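Local coordinates for protein phosphoribosylaminoimidazole carboxylase, ATPase subunit (Thermotoga maritima, PDB 3AX6) that probably catalyses the ATP-dependent carboxylation of 5-aminoimidazole ribonucleotide with bicarbonate to N5-carboxyaminoimidazole ribonucleotide, a step of de novo purine biosynthesis, at residues V65-L70 with E279-A284; L81-Y86 with S91-E96; G85-P90 with R184-E189. One frame throughout, in Å; residues are numbered along the deposited sequence.

In the fold
The three contacts differ in depth and in chemistry. Contact 1, buried, ties strand 65-68 of the N-terminal parallel sheet to helix 277-285 by a single imidazole-to-hydroxyl bond. The centre of contact 3, which is partly buried, lies about 10 Å from that of contact 1; it starts from strand 87-88, next in the same sheet, and reaches a hairpin turn of the ATP-grasp region through a salt bridge. Contact 2 lies at the surface and stays within the N-terminal domain, where tyrosines, a proline and a water join helices 75-83 and 92-99. Contacts 2 and 3 share G85 and Y86, while T66 and H89 join contacts 1 and 3 by backbone bonding.

Contact 1: V65-L70 with E279-A284; sequences VTTYDL and EQHIRA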
loop_
_atom_site.group_PDB
_atom_site.type_symbol
_atom_site.label_atom_id
_atom_site.label_comp_id
_atom_site.label_asym_id
_atom_site.label_seq_id
_atom_site.Cartn_x
_atom_site.Cartn_y
_atom_site.Cartn_z
ATOM N N VAL A 65 13.311 15.447 11.038
ATOM C CA VAL A 65 11.989 16.034 10.896
ATOM C C VAL A 65 11.039 15.276 11.793
ATOM O O VAL A 65 11.073 14.044 11.838
ATOM C CB VAL A 65 11.462 15.940 9.450
ATOM C CG1 VAL A 65 9.978 16.269 9.425
ATOM C CG2 VAL A 65 12.222 16.912 8.548
ATOM N N THR A 66 10.196 16.013 12.508
ATOM C CA THR A 66 9.226 15.403 13.397
ATOM C C THR A 66 7.813 15.842 13.025
ATOM O O THR A 66 7.573 16.999 12.627
ATOM C CB THR A 66 9.500 15.784 14.864
ATOM O OG1 THR A 66 10.824 15.385 15.211
ATOM C CG2 THR A 66 8.522 15.084 15.801
ATOM N N THR A 67 6.882 14.900 13.152
ATOM C CA THR A 67 5.481 15.144 12.857
ATOM C C THR A 67 4.637 14.376 13.875
ATOM O O THR A 67 5.178 13.759 14.791
ATOM C CB THR A 67 5.141 14.706 11.419
ATOM O OG1 THR A 67 3.770 15.013 11.136
ATOM C CG2 THR A 67 5.401 13.216 11.236
ATOM N N TYR A 68 3.320 14.397 13.716
ATOM C CA TYR A 68 2.447 13.729 14.673
ATOM C C TYR A 68 1.156 13.194 14.058
ATOM O O TYR A 68 0.747 13.628 12.981
ATOM C CB TYR A 68 2.135 14.709 15.808
ATOM C CG TYR A 68 1.925 16.140 15.338
ATOM C CD1 TYR A 68 0.676 16.578 14.894
ATOM C CD2 TYR A 68 2.985 17.050 15.314
ATOM C CE1 TYR A 68 0.488 17.888 14.436
ATOM C CE2 TYR A 68 2.811 18.356 14.855
ATOM C CZ TYR A 68 1.559 18.769 14.416
ATOM O OH TYR A 68 1.388 20.051 13.938
ATOM N N ASP A 69 0.517 12.249 14.747
ATOM C CA ASP A 69 -0.722 11.663 14.239
ATOM C C ASP A 69 -1.947 12.018 15.076
ATOM O O ASP A 69 -3.028 11.474 14.861
ATOM C CB ASP A 69 -0.596 10.129 14.111
ATOM C CG ASP A 69 -0.895 9.392 15.406
ATOM O OD1 ASP A 69 -1.193 8.183 15.346
ATOM O OD2 ASP A 69 -0.830 10.001 16.488
ATOM N N LEU A 70 -1.771 12.930 16.028
ATOM C CA LEU A 70 -2.872 13.380 16.878
ATOM C C LEU A 70 -2.595 14.804 17.355
ATOM O O LEU A 70 -1.463 15.275 17.293
ATOM C CB LEU A 70 -3.054 12.450 18.088
ATOM C CG LEU A 70 -2.132 12.615 19.300
ATOM C CD1 LEU A 70 -2.682 11.807 20.466
ATOM C CD2 LEU A 70 -0.723 12.179 18.952
ATOM N N GLU A 279 1.640 9.017 1.803
ATOM C CA GLU A 279 2.879 9.232 1.074
ATOM C C GLU A 279 3.015 10.745 0.894
ATOM O O GLU A 279 4.087 11.316 1.062
ATOM C CB GLU A 279 2.831 8.588 -0.313
ATOM C CG GLU A 279 4.092 8.852 -1.117
ATOM C CD GLU A 279 3.998 8.386 -2.547
ATOM O OE1 GLU A 279 3.243 7.431 -2.810
ATOM O OE2 GLU A 279 4.693 8.964 -3.403
ATOM N N GLN A 280 1.901 11.381 0.548
ATOM C CA GLN A 280 1.860 12.821 0.314
ATOM C C GLN A 280 2.356 13.591 1.535
ATOM O O GLN A 280 3.121 14.554 1.411
ATOM C CB GLN A 280 0.428 13.245 -0.029
ATOM C CG GLN A 280 0.316 14.602 -0.700
ATOM C CD GLN A 280 0.915 14.604 -2.096
ATOM O OE1 GLN A 280 2.134 14.560 -2.266
ATOM N NE2 GLN A 280 0.054 14.639 -3.104
ATOM N N HIS A 281 1.921 13.153 2.712
ATOM C CA HIS A 281 2.312 13.782 3.965
ATOM C C HIS A 281 3.824 13.713 4.167
ATOM O O HIS A 281 4.450 14.692 4.603
ATOM C CB HIS A 281 1.600 13.103 5.138
ATOM C CG HIS A 281 1.841 13.769 6.457
ATOM N ND1 HIS A 281 1.403 15.047 6.736
ATOM C CD2 HIS A 281 2.485 13.339 7.570
ATOM C CE1 HIS A 281 1.767 15.375 7.963
ATOM N NE2 HIS A 281 2.427 14.357 8.490
ATOM N N ILE A 282 4.408 12.557 3.854
ATOM C CA ILE A 282 5.848 12.378 3.995
ATOM C C ILE A 282 6.562 13.308 3.025
ATOM O O ILE A 282 7.522 13.986 3.396
ATOM C CB ILE A 282 6.293 10.922 3.699
ATOM C CG1 ILE A 282 5.591 9.945 4.649
ATOM C CG2 ILE A 282 7.808 10.800 3.852
ATOM C CD1 ILE A 282 5.750 10.280 6.116
ATOM N N ARG A 283 6.093 13.340 1.783
ATOM C CA ARG A 283 6.695 14.218 0.783
ATOM C C ARG A 283 6.683 15.670 1.260
ATOM O O ARG A 283 7.687 16.369 1.154
ATOM C CB ARG A 283 5.945 14.149 -0.555
ATOM C CG ARG A 283 6.090 12.844 -1.350
ATOM C CD ARG A 283 5.599 13.085 -2.773
ATOM N NE ARG A 283 5.383 11.872 -3.548
ATOM C CZ ARG A 283 5.686 11.761 -4.838
ATOM N NH1 ARG A 283 6.221 12.792 -5.483
ATOM N NH2 ARG A 283 5.450 10.629 -5.487
ATOM N N ALA A 284 5.550 16.113 1.798
ATOM C CA ALA A 284 5.423 17.488 2.245
ATOM C C ALA A 284 6.304 17.856 3.434
ATOM O O ALA A 284 6.948 18.908 3.427
ATOM C CB ALA A 284 3.964 17.806 2.551
#
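T67 and H281 meet where the parallel, Rossmann-like sheet of the N-terminal domain faces helix 277-285, and they show how one polar bond can span a buried boundary between parts of a chain over two hundred residues apart. The bond runs from H281 NE2 to T67 OG1, 3.0 Å long, with the hydroxyl oxygen at the edge of the imidazole and 9° out of its plane. The side chains approach from opposite directions. On the strand, OG1 stands anti to the backbone nitrogen (chi1 -177°), which aims the hydroxyl at the helix; on the helix, chi1 of -174° likewise carries the imidazole away from its own backbone nitrogen and out to the strand.

Both side chains have further polar partners. T67 OG1 bonds to H89 O too, its strongest polar partner, just past the adjoining strand 87-88, and H281 ND1 bonds to I240 N, which helps fix the rotation of the ring. M16 of helix 11-22 packs against both T67 and H281, adding an apolar neighbour to this polar link.

Farther round the helix, R283 grips E279 side-on through a salt bridge, and R283 NH2 also bonds to L328 O of the second subunit. Two nitrogens of R283 converge on one carboxylate oxygen, E279 OE2, with NH2 at 2.8 Å and nearly along the C-O axis of that oxygen.

Contact 2: L81-Y86 with S91-E96; sequences LYNEGY and SPYTLE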
loop_
_atom_site.group_PDB
_atom_site.type_symbol
_atom_site.label_atom_id
_atom_site.label_comp_id
_atom_site.label_asym_id
_atom_site.label_seq_id
_atom_site.Cartn_x
_atom_site.Cartn_y
_atom_site.Cartn_z
ATOM N N LEU A 81 11.034 23.882 20.879
ATOM C CA LEU A 81 11.976 23.229 19.980
ATOM C C LEU A 81 11.920 23.818 18.581
ATOM O O LEU A 81 12.947 23.961 17.913
ATOM C CB LEU A 81 11.676 21.739 19.924
ATOM C CG LEU A 81 11.870 21.060 21.277
ATOM C CD1 LEU A 81 11.008 19.815 21.340
ATOM C CD2 LEU A 81 13.358 20.747 21.496
ATOM N N TYR A 82 10.719 24.165 18.138
ATOM C CA TYR A 82 10.554 24.742 16.819
ATOM C C TYR A 82 11.256 26.094 16.738
ATOM O O TYR A 82 11.784 26.463 15.691
ATOM C CB TYR A 82 9.067 24.890 16.498
ATOM C CG TYR A 82 8.776 25.653 15.229
ATOM C CD1 TYR A 82 8.641 27.046 15.241
ATOM C CD2 TYR A 82 8.593 24.985 14.019
ATOM C CE1 TYR A 82 8.321 27.752 14.084
ATOM C CE2 TYR A 82 8.273 25.683 12.855
ATOM C CZ TYR A 82 8.133 27.066 12.896
ATOM O OH TYR A 82 7.772 27.750 11.755
ATOM N N ASN A 83 11.268 26.829 17.846
ATOM C CA ASN A 83 11.922 28.128 17.880
ATOM C C ASN A 83 13.435 27.991 17.953
ATOM O O ASN A 83 14.156 28.957 17.717
ATOM C CB ASN A 83 11.404 28.944 19.059
ATOM C CG ASN A 83 10.055 29.564 18.779
ATOM O OD1 ASN A 83 9.284 29.840 19.694
ATOM N ND2 ASN A 83 9.768 29.799 17.506
ATOM N N GLU A 84 13.912 26.789 18.275
ATOM C CA GLU A 84 15.347 26.533 18.346
ATOM C C GLU A 84 15.842 26.041 16.990
ATOM O O GLU A 84 17.007 25.680 16.844
ATOM C CB GLU A 84 15.677 25.473 19.402
ATOM C CG GLU A 84 15.131 25.751 20.791
ATOM C CD GLU A 84 15.827 24.930 21.861
ATOM O OE1 GLU A 84 16.952 25.305 22.250
ATOM O OE2 GLU A 84 15.259 23.908 22.307
ATOM N N GLY A 85 14.947 26.001 16.010
ATOM C CA GLY A 85 15.336 25.562 14.683
ATOM C C GLY A 85 14.991 24.135 14.288
ATOM O O GLY A 85 15.185 23.763 13.134
ATOM N N TYR A 86 14.491 23.326 15.217
ATOM C CA TYR A 86 14.133 21.949 14.886
ATOM C C TYR A 86 12.953 21.882 13.932
ATOM O O TYR A 86 11.990 22.632 14.058
ATOM C CB TYR A 86 13.832 21.143 16.149
ATOM C CG TYR A 86 15.068 20.923 16.977
ATOM C CD1 TYR A 86 15.325 21.706 18.098
ATOM C CD2 TYR A 86 16.014 19.972 16.602
ATOM C CE1 TYR A 86 16.495 21.551 18.833
ATOM C CE2 TYR A 86 17.194 19.809 17.328
ATOM C CZ TYR A 86 17.427 20.603 18.444
ATOM O OH TYR A 86 18.584 20.449 19.176
ATOM N N SER A 91 3.779 22.992 11.814
ATOM C CA SER A 91 4.304 23.838 12.876
ATOM C C SER A 91 3.433 23.804 14.122
ATOM O O SER A 91 2.211 23.690 14.030
ATOM C CB SER A 91 4.413 25.286 12.401
ATOM O OG SER A 91 4.614 26.140 13.511
ATOM N N PRO A 92 4.059 23.895 15.307
ATOM C CA PRO A 92 3.342 23.886 16.581
ATOM C C PRO A 92 2.407 25.094 16.615
ATOM O O PRO A 92 1.368 25.079 17.278
ATOM C CB PRO A 92 4.467 24.005 17.606
ATOM C CG PRO A 92 5.621 23.374 16.918
ATOM C CD PRO A 92 5.512 23.935 15.532
ATOM N N TYR A 93 2.800 26.143 15.896
ATOM C CA TYR A 93 2.015 27.366 15.800
ATOM C C TYR A 93 0.716 27.093 15.043
ATOM O O TYR A 93 -0.346 27.614 15.398
ATOM C CB TYR A 93 2.828 28.453 15.093
ATOM C CG TYR A 93 3.859 29.104 15.979
ATOM C CD1 TYR A 93 3.478 30.019 16.956
ATOM C CD2 TYR A 93 5.214 28.778 15.872
ATOM C CE1 TYR A 93 4.412 30.596 17.811
ATOM C CE2 TYR A 93 6.163 29.349 16.724
ATOM C CZ TYR A 93 5.752 30.258 17.694
ATOM O OH TYR A 93 6.660 30.822 18.561
ATOM N N THR A 94 0.802 26.277 13.997
ATOM C CA THR A 94 -0.382 25.928 13.221
ATOM C C THR A 94 -1.258 25.062 14.116
ATOM O O THR A 94 -2.459 25.293 14.249
ATOM C CB THR A 94 -0.028 25.124 11.954
ATOM O OG1 THR A 94 0.722 25.945 11.051
ATOM C CG2 THR A 94 -1.299 24.651 11.260
ATOM N N LEU A 95 -0.639 24.064 14.733
ATOM C CA LEU A 95 -1.347 23.169 15.631
ATOM C C LEU A 95 -2.047 24.004 16.712
ATOM O O LEU A 95 -3.194 23.736 17.080
ATOM C CB LEU A 95 -0.357 22.191 16.265
ATOM C CG LEU A 95 -0.927 21.084 17.154
ATOM C CD1 LEU A 95 -2.020 20.331 16.411
ATOM C CD2 LEU A 95 0.189 20.142 17.569
ATOM N N GLU A 96 -1.353 25.033 17.189
ATOM C CA GLU A 96 -1.885 25.915 18.222
ATOM C C GLU A 96 -3.143 26.655 17.749
ATOM O O GLU A 96 -4.114 26.790 18.497
ATOM C CB GLU A 96 -0.807 26.918 18.632
ATOM C CG GLU A 96 -1.139 27.745 19.858
ATOM C CD GLU A 96 0.035 28.591 20.305
ATOM O OE1 GLU A 96 0.552 29.364 19.468
ATOM O OE2 GLU A 96 0.443 28.483 21.484
HETATM O O HOH W 1 4.847 28.550 11.916
#
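Y82 supplies the main apolar surface here, lying against S91, P92 and Y93 at the start of the next helix. The proline touches the base of the ring, with P92 CD 3.6 Å from Y82 CD2, and its CG reaches the CB of Y82. S91 OG sits over one face, 3.6 Å above the plane and displaced toward the rim. The two tyrosine rings meet obliquely, their planes 70° apart: Y82 CD1 comes to the edge of Y93, 3.7 Å from its CE2. With CG anti to N (chi1 172°), the Y82 ring lies against the start of helix 92-99.

Polar links flank the rings. Y93 OH donates to N83 OD1 (3.0 Å), approaching a lone pair of that oxygen in the carbonyl plane. One water bridges Y82 OH and S91 OG, at 3.0 Å from the tyrosine oxygen and 2.9 Å from the serine oxygen.

A second shell surrounds these groups. The serine oxygen accepts from Y93 N, so the atom over the Y82 face also caps the helix. K79 makes a cation-pi contact with Y93 and a salt bridge with E96. One helix closes in a Schellman motif at G85, with positive phi, and the next opens at the N-cap S91, a helix end packed on a helix start within the alpha/beta N-terminal domain.

Contact 3: G85-P90 with R184-E189; sequences GYKIHP and RNEKGE
Charge pairing carries most of this contact: K87 and E186 form a salt bridge in which K87 NZ lies 3.2 Å from E186 OE2. The ammonium donates to the syn lone pair of that oxygen, on the side of the other carboxylate oxygen, and a weak bond joins K87 NZ to E186 OE1 at 3.3 Å. The lysine arrives by a bent path, turning at chi2 (57°) and again at chi4, whereas the glutamate runs extended beyond CG. Their chains cross at a slant.

Van der Waals contact adds H89. Its CE1 lies 3.6 Å from E186 OE2, and the imidazole and carboxylate planes are almost perpendicular, 89° apart. One glutamate oxygen therefore meets both the ammonium and the imidazole, whose ND1 makes a weak hydrogen bond to I285 O.

Hydrogen bonds brace the turn: N185 N bonds to E189 O in the backbone, and the side-chain N287 OD1 accepts from the backbone N of E186 and K187.

The contact thus joins the edge of the N-terminal parallel sheet, where K87 and H89 bond to T66 of strand 65-68, to the hairpin turn linking antiparallel strands 174-184 and 190-198; on the sheet side, I88 packs on helices 53-61 and 75-83.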
loop_
_atom_site.group_PDB
_atom_site.type_symbol
_atom_site.label_atom_id
_atom_site.label_comp_id
_atom_site.label_asym_id
_atom_site.label_seq_id
_atom_site.Cartn_x
_atom_site.Cartn_y
_atom_site.Cartn_z
ATOM N N GLY A 85 14.947 26.001 16.010
ATOM C CA GLY A 85 15.336 25.562 14.683
ATOM C C GLY A 85 14.991 24.135 14.288
ATOM O O GLY A 85 15.185 23.763 13.134
ATOM N N TYR A 86 14.491 23.326 15.217
ATOM C CA TYR A 86 14.133 21.949 14.886
ATOM C C TYR A 86 12.953 21.882 13.932
ATOM O O TYR A 86 11.990 22.632 14.058
ATOM C CB TYR A 86 13.832 21.143 16.149
ATOM C CG TYR A 86 15.068 20.923 16.977
ATOM C CD1 TYR A 86 15.325 21.706 18.098
ATOM C CD2 TYR A 86 16.014 19.972 16.602
ATOM C CE1 TYR A 86 16.495 21.551 18.833
ATOM C CE2 TYR A 86 17.194 19.809 17.328
ATOM C CZ TYR A 86 17.427 20.603 18.444
ATOM O OH TYR A 86 18.584 20.449 19.176
ATOM N N LYS A 87 13.041 20.981 12.964
ATOM C CA LYS A 87 11.987 20.829 11.973
ATOM C C LYS A 87 10.791 20.041 12.493
ATOM O O LYS A 87 10.870 18.824 12.664
ATOM C CB LYS A 87 12.552 20.149 10.731
ATOM C CG LYS A 87 12.726 21.072 9.555
ATOM C CD LYS A 87 13.612 22.250 9.882
ATOM C CE LYS A 87 13.459 23.326 8.823
ATOM N NZ LYS A 87 12.042 23.785 8.723
ATOM N N ILE A 88 9.690 20.743 12.747
ATOM C CA ILE A 88 8.463 20.108 13.231
ATOM C C ILE A 88 7.297 20.535 12.344
ATOM O O ILE A 88 6.945 21.717 12.280
ATOM C CB ILE A 88 8.179 20.491 14.691
ATOM C CG1 ILE A 88 9.380 20.097 15.561
ATOM C CG2 ILE A 88 6.927 19.763 15.182
ATOM C CD1 ILE A 88 9.390 20.744 16.933
ATOM N N HIS A 89 6.703 19.557 11.665
ATOM C CA HIS A 89 5.613 19.814 10.725
ATOM C C HIS A 89 4.400 18.915 10.906
ATOM O O HIS A 89 4.534 17.692 10.988
ATOM C CB HIS A 89 6.136 19.647 9.297
ATOM C CG HIS A 89 7.270 20.562 8.959
ATOM N ND1 HIS A 89 8.332 20.171 8.175
ATOM C CD2 HIS A 89 7.488 21.862 9.269
ATOM C CE1 HIS A 89 9.156 21.190 8.016
ATOM N NE2 HIS A 89 8.667 22.228 8.667
ATOM N N PRO A 90 3.190 19.507 10.942
ATOM C CA PRO A 90 2.965 20.951 10.822
ATOM C C PRO A 90 3.510 21.712 12.023
ATOM O O PRO A 90 3.683 21.153 13.112
ATOM C CB PRO A 90 1.442 21.063 10.728
ATOM C CG PRO A 90 1.033 19.754 10.153
ATOM C CD PRO A 90 1.905 18.789 10.921
ATOM N N ARG A 184 0.969 20.734 1.421
ATOM C CA ARG A 184 1.819 21.851 1.054
ATOM C C ARG A 184 3.235 21.653 1.588
ATOM O O ARG A 184 3.427 21.158 2.703
ATOM C CB ARG A 184 1.224 23.162 1.596
ATOM C CG ARG A 184 2.031 24.413 1.272
ATOM C CD ARG A 184 1.301 25.674 1.746
ATOM N NE ARG A 184 2.044 26.913 1.495
ATOM C CZ ARG A 184 3.152 27.277 2.142
ATOM N NH1 ARG A 184 3.666 26.500 3.092
ATOM N NH2 ARG A 184 3.738 28.428 1.851
ATOM N N ASN A 185 4.202 22.048 0.758
ATOM C CA ASN A 185 5.647 22.002 1.023
ATOM C C ASN A 185 6.070 23.279 1.711
ATOM O O ASN A 185 5.313 24.242 1.755
ATOM C CB ASN A 185 6.430 21.985 -0.290
ATOM C CG ASN A 185 6.775 20.618 -0.732
ATOM O OD1 ASN A 185 7.343 20.430 -1.808
ATOM N ND2 ASN A 185 6.444 19.630 0.095
ATOM N N GLU A 186 7.300 23.301 2.208
ATOM C CA GLU A 186 7.813 24.511 2.819
ATOM C C GLU A 186 8.188 25.425 1.647
ATOM O O GLU A 186 8.186 26.647 1.774
ATOM C CB GLU A 186 9.032 24.218 3.691
ATOM C CG GLU A 186 9.421 25.388 4.577
ATOM C CD GLU A 186 10.214 24.962 5.796
ATOM O OE1 GLU A 186 10.467 25.812 6.675
ATOM O OE2 GLU A 186 10.585 23.773 5.881
ATOM N N LYS A 187 8.486 24.812 0.501
ATOM C CA LYS A 187 8.833 25.544 -0.719
ATOM C C LYS A 187 7.604 26.276 -1.249
ATOM O O LYS A 187 7.713 27.190 -2.066
ATOM C CB LYS A 187 9.336 24.582 -1.805
ATOM C CG LYS A 187 10.804 24.192 -1.713
ATOM C CD LYS A 187 11.152 23.142 -2.767
ATOM C CE LYS A 187 12.651 23.041 -2.999
ATOM N NZ LYS A 187 13.407 22.789 -1.745
ATOM N N GLY A 188 6.428 25.852 -0.798
ATOM C CA GLY A 188 5.204 26.492 -1.242
ATOM C C GLY A 188 4.398 25.702 -2.257
ATOM O O GLY A 188 3.312 26.128 -2.648
ATOM N N GLU A 189 4.913 24.562 -2.703
ATOM C CA GLU A 189 4.164 23.763 -3.663
ATOM C C GLU A 189 2.904 23.212 -2.990
ATOM O O GLU A 189 2.968 22.746 -1.852
ATOM C CB GLU A 189 5.022 22.607 -4.199
ATOM C CG GLU A 189 4.192 21.534 -4.891
ATOM C CD GLU A 189 5.009 20.539 -5.702
ATOM O OE1 GLU A 189 6.078 20.103 -5.229
ATOM O OE2 GLU A 189 4.559 20.179 -6.813
#